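Local coordinates for geranylgeranyl pyrophosphate synthetase (Pyrococcus horikoshii, PDB 1WY0), which probably joins isopentenyl diphosphate units to an allylic diphosphate to make geranylgeranyl diphosphate, at residues V247-F250 with F251-D255; D286-E289 with A290-L294; T164-I167 with E168-M171; P51-V54 with L55-E59. All coordinates share one frame; numbering follows the deposited sequence.

Contact 1. Residues V247-F250 with F251-D255; sequences VAHF and FENAD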
ATOM      1  N   VAL A 247      17.059  -7.448  24.436  1.00 33.49           N
ATOM      2  CA  VAL A 247      16.398  -6.632  25.442  1.00 32.09           C
ATOM      3  C   VAL A 247      15.236  -7.407  26.079  1.00 32.48           C
ATOM      4  O   VAL A 247      14.957  -7.249  27.270  1.00 30.17           O
ATOM      5  CB  VAL A 247      15.887  -5.328  24.799  1.00 33.82           C
ATOM      6  CG1 VAL A 247      14.989  -4.591  25.740  1.00 36.71           C
ATOM      7  CG2 VAL A 247      17.059  -4.451  24.431  1.00 34.97           C
ATOM      8  N   ALA A 248      14.556  -8.242  25.294  1.00 31.75           N
ATOM      9  CA  ALA A 248      13.450  -9.030  25.831  1.00 32.78           C
ATOM     10  C   ALA A 248      13.994 -10.048  26.839  1.00 32.94           C
ATOM     11  O   ALA A 248      13.410 -10.249  27.904  1.00 32.76           O
ATOM     12  CB  ALA A 248      12.706  -9.747  24.712  1.00 30.80           C
ATOM     13  N   HIS A 249      15.106 -10.691  26.503  1.00 33.30           N
ATOM     14  CA  HIS A 249      15.702 -11.665  27.409  1.00 34.37           C
ATOM     15  C   HIS A 249      16.122 -10.975  28.696  1.00 34.82           C
ATOM     16  O   HIS A 249      15.935 -11.507  29.785  1.00 36.76           O
ATOM     17  CB  HIS A 249      16.929 -12.322  26.781  1.00 35.39           C
ATOM     18  CG  HIS A 249      17.641 -13.267  27.700  1.00 36.48           C
ATOM     19  ND1 HIS A 249      18.609 -12.855  28.591  1.00 37.57           N
ATOM     20  CD2 HIS A 249      17.559 -14.610  27.833  1.00 38.40           C
ATOM     21  CE1 HIS A 249      19.093 -13.902  29.233  1.00 38.21           C
ATOM     22  NE2 HIS A 249      18.472 -14.980  28.790  1.00 37.89           N
ATOM     23  N   PHE A 250      16.696  -9.787  28.575  1.00 33.83           N
ATOM     24  CA  PHE A 250      17.152  -9.067  29.766  1.00 33.59           C
ATOM     25  C   PHE A 250      15.998  -8.705  30.711  1.00 34.17           C
ATOM     26  O   PHE A 250      16.063  -8.877  31.922  1.00 34.71           O
ATOM     27  CB  PHE A 250      17.871  -7.794  29.321  1.00 31.33           C
ATOM     28  CG  PHE A 250      18.059  -6.888  30.502  1.00 30.67           C
ATOM     29  CD1 PHE A 250      17.183  -5.830  30.703  1.00 29.58           C
ATOM     30  CD2 PHE A 250      19.124  -7.087  31.364  1.00 33.42           C
ATOM     31  CE1 PHE A 250      17.375  -4.966  31.772  1.00 31.15           C
ATOM     32  CE2 PHE A 250      19.312  -6.218  32.436  1.00 31.31           C
ATOM     33  CZ  PHE A 250      18.438  -5.158  32.645  1.00 30.92           C
ATOM     34  N   PHE A 251      14.923  -8.142  30.122  1.00 34.98           N
ATOM     35  CA  PHE A 251      13.758  -7.789  30.934  1.00 36.68           C
ATOM     36  C   PHE A 251      13.132  -9.022  31.600  1.00 37.07           C
ATOM     37  O   PHE A 251      12.543  -8.957  32.672  1.00 35.57           O
ATOM     38  CB  PHE A 251      12.722  -7.105  30.037  1.00 36.90           C
ATOM     39  CG  PHE A 251      13.110  -5.672  29.810  1.00 38.86           C
ATOM     40  CD1 PHE A 251      13.802  -4.976  30.793  1.00 39.12           C
ATOM     41  CD2 PHE A 251      12.756  -5.043  28.627  1.00 39.76           C
ATOM     42  CE1 PHE A 251      14.146  -3.648  30.587  1.00 40.81           C
ATOM     43  CE2 PHE A 251      13.106  -3.711  28.428  1.00 41.07           C
ATOM     44  CZ  PHE A 251      13.799  -3.010  29.404  1.00 40.45           C
ATOM     45  N   GLU A 252      13.245 -10.172  30.906  1.00 37.65           N
ATOM     46  CA  GLU A 252      12.685 -11.394  31.479  1.00 41.91           C
ATOM     47  C   GLU A 252      13.521 -11.938  32.649  1.00 43.81           C
ATOM     48  O   GLU A 252      13.029 -12.624  33.535  1.00 45.74           O
ATOM     49  CB  GLU A 252      12.561 -12.455  30.384  1.00 42.94           C
ATOM     50  CG  GLU A 252      11.355 -13.371  30.625  1.00 47.05           C
ATOM     51  CD  GLU A 252      10.865 -13.943  29.314  1.00 47.40           C
ATOM     52  OE1 GLU A 252      10.310 -13.196  28.521  1.00 45.06           O
ATOM     53  OE2 GLU A 252      10.992 -15.156  29.123  1.00 50.83           O
ATOM     54  N   ASN A 253      14.829 -11.627  32.634  1.00 42.93           N
ATOM     55  CA  ASN A 253      15.699 -12.299  33.591  1.00 43.46           C
ATOM     56  C   ASN A 253      16.282 -11.379  34.675  1.00 44.52           C
ATOM     57  O   ASN A 253      16.780 -11.833  35.702  1.00 43.75           O
ATOM     58  CB  ASN A 253      16.821 -12.976  32.804  1.00 42.63           C
ATOM     59  CG  ASN A 253      16.361 -14.334  32.334  1.00 44.98           C
ATOM     60  OD1 ASN A 253      16.309 -15.301  33.090  1.00 47.67           O
ATOM     61  ND2 ASN A 253      16.121 -14.422  31.012  1.00 43.39           N
ATOM     62  N   ALA A 254      16.248 -10.056  34.422  1.00 44.46           N
ATOM     63  CA  ALA A 254      16.972  -9.153  35.322  1.00 44.55           C
ATOM     64  C   ALA A 254      16.211  -8.831  36.620  1.00 45.89           C
ATOM     65  O   ALA A 254      14.988  -8.865  36.678  1.00 46.31           O
ATOM     66  CB  ALA A 254      17.298  -7.868  34.570  1.00 43.52           C
ATOM     67  N   ASP A 255      16.925  -8.519  37.701  1.00 46.45           N
ATOM     68  CA  ASP A 255      16.274  -8.189  38.966  1.00 46.62           C
ATOM     69  C   ASP A 255      15.765  -6.759  38.852  1.00 46.44           C
ATOM     70  O   ASP A 255      16.160  -6.029  37.949  1.00 44.24           O
ATOM     71  CB  ASP A 255      17.248  -8.312  40.149  1.00 47.67           C
ATOM     72  CG  ASP A 255      18.446  -7.390  40.025  1.00 50.26           C
ATOM     73  OD1 ASP A 255      18.259  -6.161  39.902  1.00 51.73           O
ATOM     74  OD2 ASP A 255      19.587  -7.895  40.060  1.00 52.79           O
TER

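Contact 2. Residues D286-E289 with A290-L294; sequences DVME and AIDLL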
ATOM      1  N   ASP A 286      26.802   5.659  29.713  1.00 44.73           N
ATOM      2  CA  ASP A 286      25.474   5.066  29.876  1.00 45.04           C
ATOM      3  C   ASP A 286      25.263   3.913  28.910  1.00 44.60           C
ATOM      4  O   ASP A 286      24.659   2.897  29.266  1.00 43.73           O
ATOM      5  CB  ASP A 286      24.372   6.102  29.657  1.00 45.98           C
ATOM      6  CG  ASP A 286      24.409   7.218  30.669  1.00 47.35           C
ATOM      7  OD1 ASP A 286      24.695   6.951  31.852  1.00 47.00           O
ATOM      8  OD2 ASP A 286      24.136   8.373  30.280  1.00 50.85           O
ATOM      9  N   VAL A 287      25.745   4.085  27.680  1.00 43.63           N
ATOM     10  CA  VAL A 287      25.637   3.046  26.668  1.00 41.94           C
ATOM     11  C   VAL A 287      26.357   1.794  27.162  1.00 40.97           C
ATOM     12  O   VAL A 287      25.810   0.691  27.109  1.00 39.57           O
ATOM     13  CB  VAL A 287      26.272   3.493  25.331  1.00 42.17           C
ATOM     14  CG1 VAL A 287      26.576   2.275  24.448  1.00 41.67           C
ATOM     15  CG2 VAL A 287      25.331   4.432  24.607  1.00 41.78           C
ATOM     16  N   MET A 288      27.581   1.968  27.647  1.00 40.44           N
ATOM     17  CA  MET A 288      28.359   0.838  28.139  1.00 40.26           C
ATOM     18  C   MET A 288      27.748   0.233  29.393  1.00 38.95           C
ATOM     19  O   MET A 288      27.749  -0.978  29.557  1.00 39.61           O
ATOM     20  CB  MET A 288      29.807   1.252  28.423  1.00 41.52           C
ATOM     21  CG  MET A 288      30.689   0.083  28.849  1.00 41.89           C
ATOM     22  SD  MET A 288      32.448   0.425  28.743  1.00 45.48           S
ATOM     23  CE  MET A 288      32.601   0.718  26.981  1.00 44.00           C
ATOM     24  N   GLU A 289      27.239   1.075  30.285  1.00 39.37           N
ATOM     25  CA  GLU A 289      26.619   0.576  31.506  1.00 39.61           C
ATOM     26  C   GLU A 289      25.398  -0.271  31.155  1.00 39.02           C
ATOM     27  O   GLU A 289      25.059  -1.202  31.880  1.00 38.24           O
ATOM     28  CB  GLU A 289      26.196   1.734  32.418  1.00 40.17           C
ATOM     29  CG  GLU A 289      25.241   1.301  33.529  1.00 41.99           C
ATOM     30  CD  GLU A 289      24.930   2.393  34.540  1.00 44.08           C
ATOM     31  OE1 GLU A 289      25.118   3.594  34.235  1.00 43.65           O
ATOM     32  OE2 GLU A 289      24.474   2.039  35.650  1.00 46.50           O
ATOM     33  N   ALA A 290      24.749   0.055  30.037  1.00 38.68           N
ATOM     34  CA  ALA A 290      23.563  -0.672  29.578  1.00 38.89           C
ATOM     35  C   ALA A 290      23.952  -2.006  28.947  1.00 38.80           C
ATOM     36  O   ALA A 290      23.287  -3.016  29.149  1.00 38.13           O
ATOM     37  CB  ALA A 290      22.785   0.172  28.576  1.00 37.77           C
ATOM     38  N   ILE A 291      25.034  -2.009  28.179  1.00 38.02           N
ATOM     39  CA  ILE A 291      25.485  -3.242  27.562  1.00 38.41           C
ATOM     40  C   ILE A 291      26.010  -4.183  28.645  1.00 38.45           C
ATOM     41  O   ILE A 291      25.866  -5.402  28.548  1.00 37.30           O
ATOM     42  CB  ILE A 291      26.571  -2.962  26.511  1.00 38.35           C
ATOM     43  CG1 ILE A 291      25.925  -2.249  25.320  1.00 37.49           C
ATOM     44  CG2 ILE A 291      27.255  -4.254  26.091  1.00 38.24           C
ATOM     45  CD1 ILE A 291      26.877  -1.856  24.210  1.00 38.81           C
ATOM     46  N   ASP A 292      26.599  -3.609  29.692  1.00 39.94           N
ATOM     47  CA  ASP A 292      27.113  -4.412  30.793  1.00 41.12           C
ATOM     48  C   ASP A 292      25.965  -5.091  31.535  1.00 41.09           C
ATOM     49  O   ASP A 292      26.085  -6.233  31.986  1.00 42.40           O
ATOM     50  CB  ASP A 292      27.912  -3.543  31.765  1.00 43.13           C
ATOM     51  CG  ASP A 292      29.286  -3.190  31.233  1.00 46.08           C
ATOM     52  OD1 ASP A 292      29.787  -3.921  30.347  1.00 46.10           O
ATOM     53  OD2 ASP A 292      29.870  -2.193  31.711  1.00 48.46           O
ATOM     54  N   LEU A 293      24.855  -4.376  31.670  1.00 39.88           N
ATOM     55  CA  LEU A 293      23.686  -4.920  32.343  1.00 38.82           C
ATOM     56  C   LEU A 293      23.161  -6.113  31.562  1.00 38.35           C
ATOM     57  O   LEU A 293      22.716  -7.088  32.146  1.00 39.74           O
ATOM     58  CB  LEU A 293      22.596  -3.854  32.468  1.00 37.66           C
ATOM     59  CG  LEU A 293      22.749  -2.948  33.683  1.00 38.47           C
ATOM     60  CD1 LEU A 293      21.637  -1.914  33.714  1.00 39.41           C
ATOM     61  CD2 LEU A 293      22.718  -3.800  34.940  1.00 38.35           C
ATOM     62  N   LEU A 294      23.231  -6.029  30.239  1.00 37.63           N
ATOM     63  CA  LEU A 294      22.771  -7.098  29.362  1.00 38.49           C
ATOM     64  C   LEU A 294      23.665  -8.341  29.426  1.00 38.49           C
ATOM     65  O   LEU A 294      23.178  -9.475  29.375  1.00 38.96           O
ATOM     66  CB  LEU A 294      22.717  -6.593  27.916  1.00 39.12           C
ATOM     67  CG  LEU A 294      21.764  -5.436  27.598  1.00 39.32           C
ATOM     68  CD1 LEU A 294      21.894  -5.070  26.134  1.00 39.30           C
ATOM     69  CD2 LEU A 294      20.330  -5.838  27.928  1.00 40.59           C
TER

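Contact 3. Residues T164-I167 with E168-M171; sequences TVTI and EEYM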
ATOM      1  N   THR A 164       8.753  -2.361  28.669  1.00 43.00           N
ATOM      2  CA  THR A 164       9.269  -3.726  28.533  1.00 41.91           C
ATOM      3  C   THR A 164       8.443  -4.619  27.612  1.00 41.55           C
ATOM      4  O   THR A 164       7.276  -4.342  27.349  1.00 42.45           O
ATOM      5  CB  THR A 164       9.382  -4.443  29.921  1.00 42.93           C
ATOM      6  OG1 THR A 164       8.072  -4.716  30.444  1.00 41.71           O
ATOM      7  CG2 THR A 164      10.140  -3.572  30.917  1.00 40.98           C
ATOM      8  N   VAL A 165       9.067  -5.688  27.119  1.00 40.96           N
ATOM      9  CA  VAL A 165       8.416  -6.656  26.237  1.00 40.51           C
ATOM     10  C   VAL A 165       8.910  -8.029  26.643  1.00 39.43           C
ATOM     11  O   VAL A 165       9.929  -8.141  27.310  1.00 39.90           O
ATOM     12  CB  VAL A 165       8.797  -6.468  24.735  1.00 40.58           C
ATOM     13  CG1 VAL A 165       8.192  -5.191  24.181  1.00 42.39           C
ATOM     14  CG2 VAL A 165      10.305  -6.456  24.589  1.00 40.25           C
ATOM     15  N   THR A 166       8.201  -9.068  26.222  1.00 39.82           N
ATOM     16  CA  THR A 166       8.589 -10.435  26.545  1.00 39.03           C
ATOM     17  C   THR A 166       9.238 -11.082  25.333  1.00 38.67           C
ATOM     18  O   THR A 166       9.082 -10.609  24.210  1.00 38.84           O
ATOM     19  CB  THR A 166       7.366 -11.291  26.950  1.00 40.03           C
ATOM     20  OG1 THR A 166       6.605 -11.633  25.782  1.00 38.67           O
ATOM     21  CG2 THR A 166       6.483 -10.516  27.928  1.00 39.31           C
ATOM     22  N   ILE A 167       9.972 -12.164  25.561  1.00 37.98           N
ATOM     23  CA  ILE A 167      10.624 -12.863  24.472  1.00 38.44           C
ATOM     24  C   ILE A 167       9.551 -13.294  23.487  1.00 40.87           C
ATOM     25  O   ILE A 167       9.752 -13.249  22.277  1.00 40.65           O
ATOM     26  CB  ILE A 167      11.379 -14.117  24.978  1.00 37.91           C
ATOM     27  CG1 ILE A 167      12.633 -13.700  25.760  1.00 38.34           C
ATOM     28  CG2 ILE A 167      11.734 -15.025  23.815  1.00 35.45           C
ATOM     29  CD1 ILE A 167      13.342 -14.868  26.442  1.00 39.17           C
ATOM     30  N   GLU A 168       8.408 -13.711  24.021  1.00 41.78           N
ATOM     31  CA  GLU A 168       7.298 -14.168  23.201  1.00 43.28           C
ATOM     32  C   GLU A 168       6.704 -13.050  22.349  1.00 42.21           C
ATOM     33  O   GLU A 168       6.320 -13.271  21.203  1.00 41.65           O
ATOM     34  CB  GLU A 168       6.199 -14.745  24.088  1.00 45.69           C
ATOM     35  CG  GLU A 168       5.010 -15.241  23.297  1.00 50.60           C
ATOM     36  CD  GLU A 168       3.809 -15.474  24.165  1.00 53.57           C
ATOM     37  OE1 GLU A 168       3.880 -16.376  25.036  1.00 53.83           O
ATOM     38  OE2 GLU A 168       2.799 -14.744  23.980  1.00 56.36           O
ATOM     39  N   GLU A 169       6.599 -11.861  22.926  1.00 41.14           N
ATOM     40  CA  GLU A 169       6.060 -10.721  22.204  1.00 40.50           C
ATOM     41  C   GLU A 169       7.008 -10.379  21.066  1.00 39.48           C
ATOM     42  O   GLU A 169       6.589 -10.266  19.913  1.00 38.85           O
ATOM     43  CB  GLU A 169       5.900  -9.526  23.141  1.00 40.70           C
ATOM     44  CG  GLU A 169       4.524  -9.450  23.786  1.00 44.93           C
ATOM     45  CD  GLU A 169       4.444  -8.432  24.913  1.00 45.64           C
ATOM     46  OE1 GLU A 169       5.453  -8.224  25.623  1.00 42.73           O
ATOM     47  OE2 GLU A 169       3.358  -7.843  25.092  1.00 50.28           O
ATOM     48  N   TYR A 170       8.291 -10.241  21.393  1.00 38.43           N
ATOM     49  CA  TYR A 170       9.201  -9.847  20.326  1.00 38.36           C
ATOM     50  C   TYR A 170       9.259 -10.901  19.219  1.00 37.56           C
ATOM     51  O   TYR A 170       9.161 -10.603  18.036  1.00 37.71           O
ATOM     52  CB  TYR A 170      10.592  -9.653  20.931  1.00 38.94           C
ATOM     53  CG  TYR A 170      11.613  -9.635  19.848  1.00 39.80           C
ATOM     54  CD1 TYR A 170      11.892  -8.446  19.179  1.00 38.50           C
ATOM     55  CD2 TYR A 170      12.287 -10.803  19.492  1.00 38.86           C
ATOM     56  CE1 TYR A 170      12.843  -8.422  18.170  1.00 36.66           C
ATOM     57  CE2 TYR A 170      13.231 -10.781  18.475  1.00 38.62           C
ATOM     58  CZ  TYR A 170      13.506  -9.599  17.813  1.00 39.21           C
ATOM     59  OH  TYR A 170      14.449  -9.567  16.805  1.00 39.33           O
ATOM     60  N   MET A 171       9.344 -12.194  19.514  1.00 38.09           N
ATOM     61  CA  MET A 171       9.358 -13.211  18.468  1.00 36.77           C
ATOM     62  C   MET A 171       8.096 -13.252  17.609  1.00 36.17           C
ATOM     63  O   MET A 171       8.156 -13.606  16.438  1.00 37.10           O
ATOM     64  CB  MET A 171       9.597 -14.600  19.074  1.00 38.07           C
ATOM     65  CG  MET A 171      11.018 -14.859  19.546  1.00 38.86           C
ATOM     66  SD  MET A 171      12.299 -14.336  18.393  1.00 42.25           S
ATOM     67  CE  MET A 171      12.140 -15.611  17.120  1.00 39.53           C
TER

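Contact 4. Residues P51-V54 with L55-E59; sequences PFVV and LTSTE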
ATOM      1  N   PRO A  51      15.122 -11.697  -3.618  1.00 37.23           N
ATOM      2  CA  PRO A  51      14.880 -12.214  -4.966  1.00 37.79           C
ATOM      3  C   PRO A  51      15.818 -13.394  -5.243  1.00 39.52           C
ATOM      4  O   PRO A  51      15.433 -14.374  -5.878  1.00 39.65           O
ATOM      5  CB  PRO A  51      15.190 -11.014  -5.857  1.00 38.60           C
ATOM      6  CG  PRO A  51      14.876  -9.846  -4.988  1.00 37.92           C
ATOM      7  CD  PRO A  51      15.445 -10.260  -3.658  1.00 37.42           C
ATOM      8  N   PHE A  52      17.053 -13.291  -4.759  1.00 40.99           N
ATOM      9  CA  PHE A  52      18.033 -14.356  -4.939  1.00 42.65           C
ATOM     10  C   PHE A  52      17.503 -15.652  -4.342  1.00 43.67           C
ATOM     11  O   PHE A  52      17.682 -16.726  -4.907  1.00 44.49           O
ATOM     12  CB  PHE A  52      19.362 -13.999  -4.261  1.00 43.05           C
ATOM     13  CG  PHE A  52      20.449 -15.026  -4.474  1.00 43.38           C
ATOM     14  CD1 PHE A  52      21.047 -15.180  -5.720  1.00 43.90           C
ATOM     15  CD2 PHE A  52      20.863 -15.846  -3.432  1.00 43.65           C
ATOM     16  CE1 PHE A  52      22.042 -16.134  -5.922  1.00 44.71           C
ATOM     17  CE2 PHE A  52      21.858 -16.805  -3.622  1.00 44.05           C
ATOM     18  CZ  PHE A  52      22.449 -16.948  -4.872  1.00 41.42           C
ATOM     19  N   VAL A  53      16.847 -15.551  -3.195  1.00 43.06           N
ATOM     20  CA  VAL A  53      16.304 -16.731  -2.550  1.00 42.73           C
ATOM     21  C   VAL A  53      15.200 -17.313  -3.414  1.00 44.04           C
ATOM     22  O   VAL A  53      15.013 -18.530  -3.467  1.00 45.12           O
ATOM     23  CB  VAL A  53      15.772 -16.385  -1.152  1.00 42.45           C
ATOM     24  CG1 VAL A  53      15.012 -17.565  -0.552  1.00 39.95           C
ATOM     25  CG2 VAL A  53      16.938 -16.009  -0.264  1.00 40.31           C
ATOM     26  N   VAL A  54      14.480 -16.442  -4.108  1.00 43.30           N
ATOM     27  CA  VAL A  54      13.406 -16.891  -4.976  1.00 42.86           C
ATOM     28  C   VAL A  54      13.972 -17.753  -6.108  1.00 44.27           C
ATOM     29  O   VAL A  54      13.686 -18.947  -6.193  1.00 43.07           O
ATOM     30  CB  VAL A  54      12.642 -15.695  -5.597  1.00 42.83           C
ATOM     31  CG1 VAL A  54      11.558 -16.205  -6.524  1.00 41.25           C
ATOM     32  CG2 VAL A  54      12.028 -14.828  -4.493  1.00 43.01           C
ATOM     33  N   LEU A  55      14.771 -17.134  -6.973  1.00 45.61           N
ATOM     34  CA  LEU A  55      15.373 -17.824  -8.111  1.00 46.98           C
ATOM     35  C   LEU A  55      16.212 -19.025  -7.687  1.00 46.18           C
ATOM     36  O   LEU A  55      16.197 -20.054  -8.351  1.00 47.50           O
ATOM     37  CB  LEU A  55      16.234 -16.853  -8.927  1.00 45.68           C
ATOM     38  CG  LEU A  55      15.511 -15.588  -9.398  1.00 48.17           C
ATOM     39  CD1 LEU A  55      16.456 -14.718 -10.212  1.00 47.69           C
ATOM     40  CD2 LEU A  55      14.295 -15.969 -10.218  1.00 48.62           C
ATOM     41  N   THR A  56      16.941 -18.896  -6.586  1.00 46.50           N
ATOM     42  CA  THR A  56      17.767 -19.997  -6.109  1.00 46.59           C
ATOM     43  C   THR A  56      16.902 -21.132  -5.579  1.00 47.74           C
ATOM     44  O   THR A  56      17.271 -22.301  -5.693  1.00 48.45           O
ATOM     45  CB  THR A  56      18.735 -19.550  -4.990  1.00 45.45           C
ATOM     46  OG1 THR A  56      19.567 -18.490  -5.472  1.00 45.57           O
ATOM     47  CG2 THR A  56      19.624 -20.708  -4.564  1.00 44.00           C
ATOM     48  N   SER A  57      15.753 -20.792  -5.003  1.00 49.03           N
ATOM     49  CA  SER A  57      14.851 -21.804  -4.467  1.00 50.51           C
ATOM     50  C   SER A  57      14.170 -22.587  -5.574  1.00 52.66           C
ATOM     51  O   SER A  57      13.882 -23.775  -5.415  1.00 53.59           O
ATOM     52  CB  SER A  57      13.792 -21.166  -3.570  1.00 49.55           C
ATOM     53  OG  SER A  57      14.322 -20.882  -2.288  1.00 49.09           O
ATOM     54  N   THR A  58      13.915 -21.923  -6.694  1.00 53.66           N
ATOM     55  CA  THR A  58      13.304 -22.611  -7.826  1.00 54.82           C
ATOM     56  C   THR A  58      14.284 -23.581  -8.495  1.00 56.58           C
ATOM     57  O   THR A  58      13.919 -24.421  -9.306  1.00 56.72           O
ATOM     58  CB  THR A  58      12.840 -21.558  -8.834  1.00 54.30           C
ATOM     59  OG1 THR A  58      11.871 -20.709  -8.212  1.00 55.34           O
ATOM     60  CG2 THR A  58      12.195 -22.236 -10.046  1.00 54.73           C
ATOM     61  N   GLU A  59      15.576 -23.412  -8.156  1.00 58.14           N
ATOM     62  CA  GLU A  59      16.591 -24.290  -8.731  1.00 59.31           C
ATOM     63  C   GLU A  59      16.880 -25.486  -7.821  1.00 60.34           C
ATOM     64  O   GLU A  59      17.384 -26.521  -8.240  1.00 61.83           O
ATOM     65  CB  GLU A  59      17.867 -23.471  -8.941  1.00 60.29           C
ATOM     66  CG  GLU A  59      18.986 -24.292  -9.586  1.00 62.97           C
ATOM     67  CD  GLU A  59      20.188 -23.406  -9.826  1.00 63.46           C
ATOM     68  OE1 GLU A  59      21.237 -23.924 -10.187  1.00 64.40           O
ATOM     69  OE2 GLU A  59      20.064 -22.196  -9.655  1.00 63.36           O
TER

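Contact 1. Residues V247-F250 with F251-D255
The carbonyl oxygen Phe-250 O takes two N-H donors at the C-terminal end of helix 245-253. Ala-254 N lies 2.8 Å from Phe-250 O and comes in nearly along the C=O axis, while Asn-253 N stands above the carbonyl plane. Ala-254 is the first residue to leave helical geometry, and its methyl folds back over one face of the Phe-250 ring, a CH-pi contact with Ala-254 CB 3.6 Å from the ring centroid. Phe-250 and Phe-251 meet obliquely, CD1 of Phe-250 lying 3.5 Å from CD1 of Phe-251 with the ring planes at 56°. On the preceding turn Val-247 lies alongside Phe-251, its CG1 3.4 Å from Phe-251 CE2; CG1, anti to the backbone N (chi1 169°), is the branch that meets the ring. Phe-262 of helix 256-264 meets both phenylalanine rings. With an alanine here in place of Phe-251, Val-247 CG1 would probably lose the ring it lies against, and Phe-250 CD1 the ring that meets it. His-249 ND1 is hydrogen-bonded to Ser-299 OG, and its ring stacks with Tyr-302. Asn-253 closes the polar side: its ND2 donates to His-249 O at 3.2 Å, with that oxygen in the amide plane, and the same ND2 sits over one face of the imidazole, where His-249 NE2 is the ring atom closest to it at 3.3 Å.

Contact 2. Residues D286-E289 with A290-L294
Across residues 286-289 and 290-294 the backbone is regular helix, with Ile-291 N bonded to Val-287 O at 3.0 Å and Asp-292 N to Met-288 O at 2.9 Å. Val-287 and Ile-291, one turn apart, run alongside each other in the same direction. Their branches only just meet, CG1 of Val-287 being 4.1 Å from CD1 of Ile-291. The Ile-291 chain also runs back beside the backbone, its CG1 3.4 Å from Val-287 O, because chi1 of -70° keeps CG1 next to its own N. Leu-293, two residues on, does the same with its own partner one turn back, CG 3.4 Å from Glu-289 O. This is i to i+4 packing along helix 283-296, which lies against helices 236-240, 245-253 and 256-264. Ala-290, Leu-293 and Leu-294 all touch Phe-262, and Leu-294 also reaches Ile-238 and Ile-246, so the apolar side of the helix faces the neighbouring helices. Another side is polar. Met-288 and Asp-292 cross there, both at the surface, and the contact is between aliphatic carbon and carboxylate, Met-288 CG standing 3.7 Å from Asp-292 OD2. That carboxylate oxygen also lies 3.3 Å from Met-288 O; both are acceptors, so the approach is a near contact and not a hydrogen bond. Glu-289 runs outward with CG anti to its N (chi1 166°), and the extended chain carries its carboxylate to Arg-261, where OE2 makes a salt bridge with NE.

Contact 3. Residues T164-I167 with E168-M171
With chi1 at 75°, Thr-166 holds OG1 between its own N and carbonyl carbon, facing the first turn of helix 167-193, while Glu-169, with chi1 at -92° and an extended chain beyond CG, carries its carboxylate back to Thr-166 N. The two residues form a capping box, with Thr-166 as the N-cap. Thr-166 OG1 accepts from Glu-169 N at 2.9 Å, and Glu-169 OE1 accepts from Thr-166 N at the same 2.9 Å, using the lone pair that faces away from its other oxygen. The side chains cross at about a right angle, and Thr-166 CG2 lies 3.4 Å from Glu-169 OE1. Two amide hydrogens at the helix entrance are thus satisfied by side chains, and the carboxylate's negative charge would probably be favoured by the positive end of the helix. Ile-167 N bonds, probably, to Glu-252 OE1 of helix 245-253. Inside the helix the regular bonds begin at once: Tyr-170 N to Thr-166 O at 2.9 Å is almost straight, 174° at the hydrogen. One residue on, Met-171 N bonds to Ile-167 O, and Met-171 CG rests 3.4 Å from that same oxygen.

Contact 4. Residues P51-V54 with L55-E59
Residues 51-57, on the short helix 49-57, are buried in this all-alpha prenyl synthase fold, packed among helices 3-25, 69-90 and 325-336, and here two hydroxyls turn back onto the helix's own carbonyls. Thr-56 OG1 donates to Phe-52 O at 2.6 Å, and Thr-56 N donates to the same oxygen from the opposite face of the carbonyl plane. The pattern repeats one residue later, where Ser-57 OG lies 2.7 Å from Val-53 O and Ser-57 N completes a second pair, again from opposite faces. Thr-56 OG1 has a further neighbour: it sits over the centre of the Phe-52 ring, 3.2 Å above its plane. Phe-52 has CG anti to its N (chi1 -177°), which brings the ring beneath Thr-56 OG1. A serine in place of Phe-52 would probably leave one side of Thr-56 OG1 uncovered and open a gap against Ile-11 and Lys-14 of helix 3-25. Thr-58 OG1 is instead hydrogen-bonded to Gly-189 O. Because the Thr-56 and Ser-57 hydroxyls each donate to a carbonyl of the preceding turn, both can be buried in an apolar setting with their donors satisfied inside the helix itself.

Along the chain the order is contact 4, contact 3, contact 1, contact 2, one after another without interleaving. Contacts 1, 2 and 3 lie on the same side of the chain's centre. Contact 1 touches both of its neighbours, its centre about 10 Å from that of contact 3 and about 13 Å from that of contact 2: Glu-252 reaches Ile-167 at the start of helix 167-193, and Phe-250 packs on Leu-293 and Leu-294 of helix 283-296. Helix 245-253 therefore bridges the other two, which do not touch each other. Contact 4, on helix 49-57, lies on the opposite side, its centre about 32 to 41 Å from those of the others, so contact 4 belongs to a separate part of the same all-helical chain.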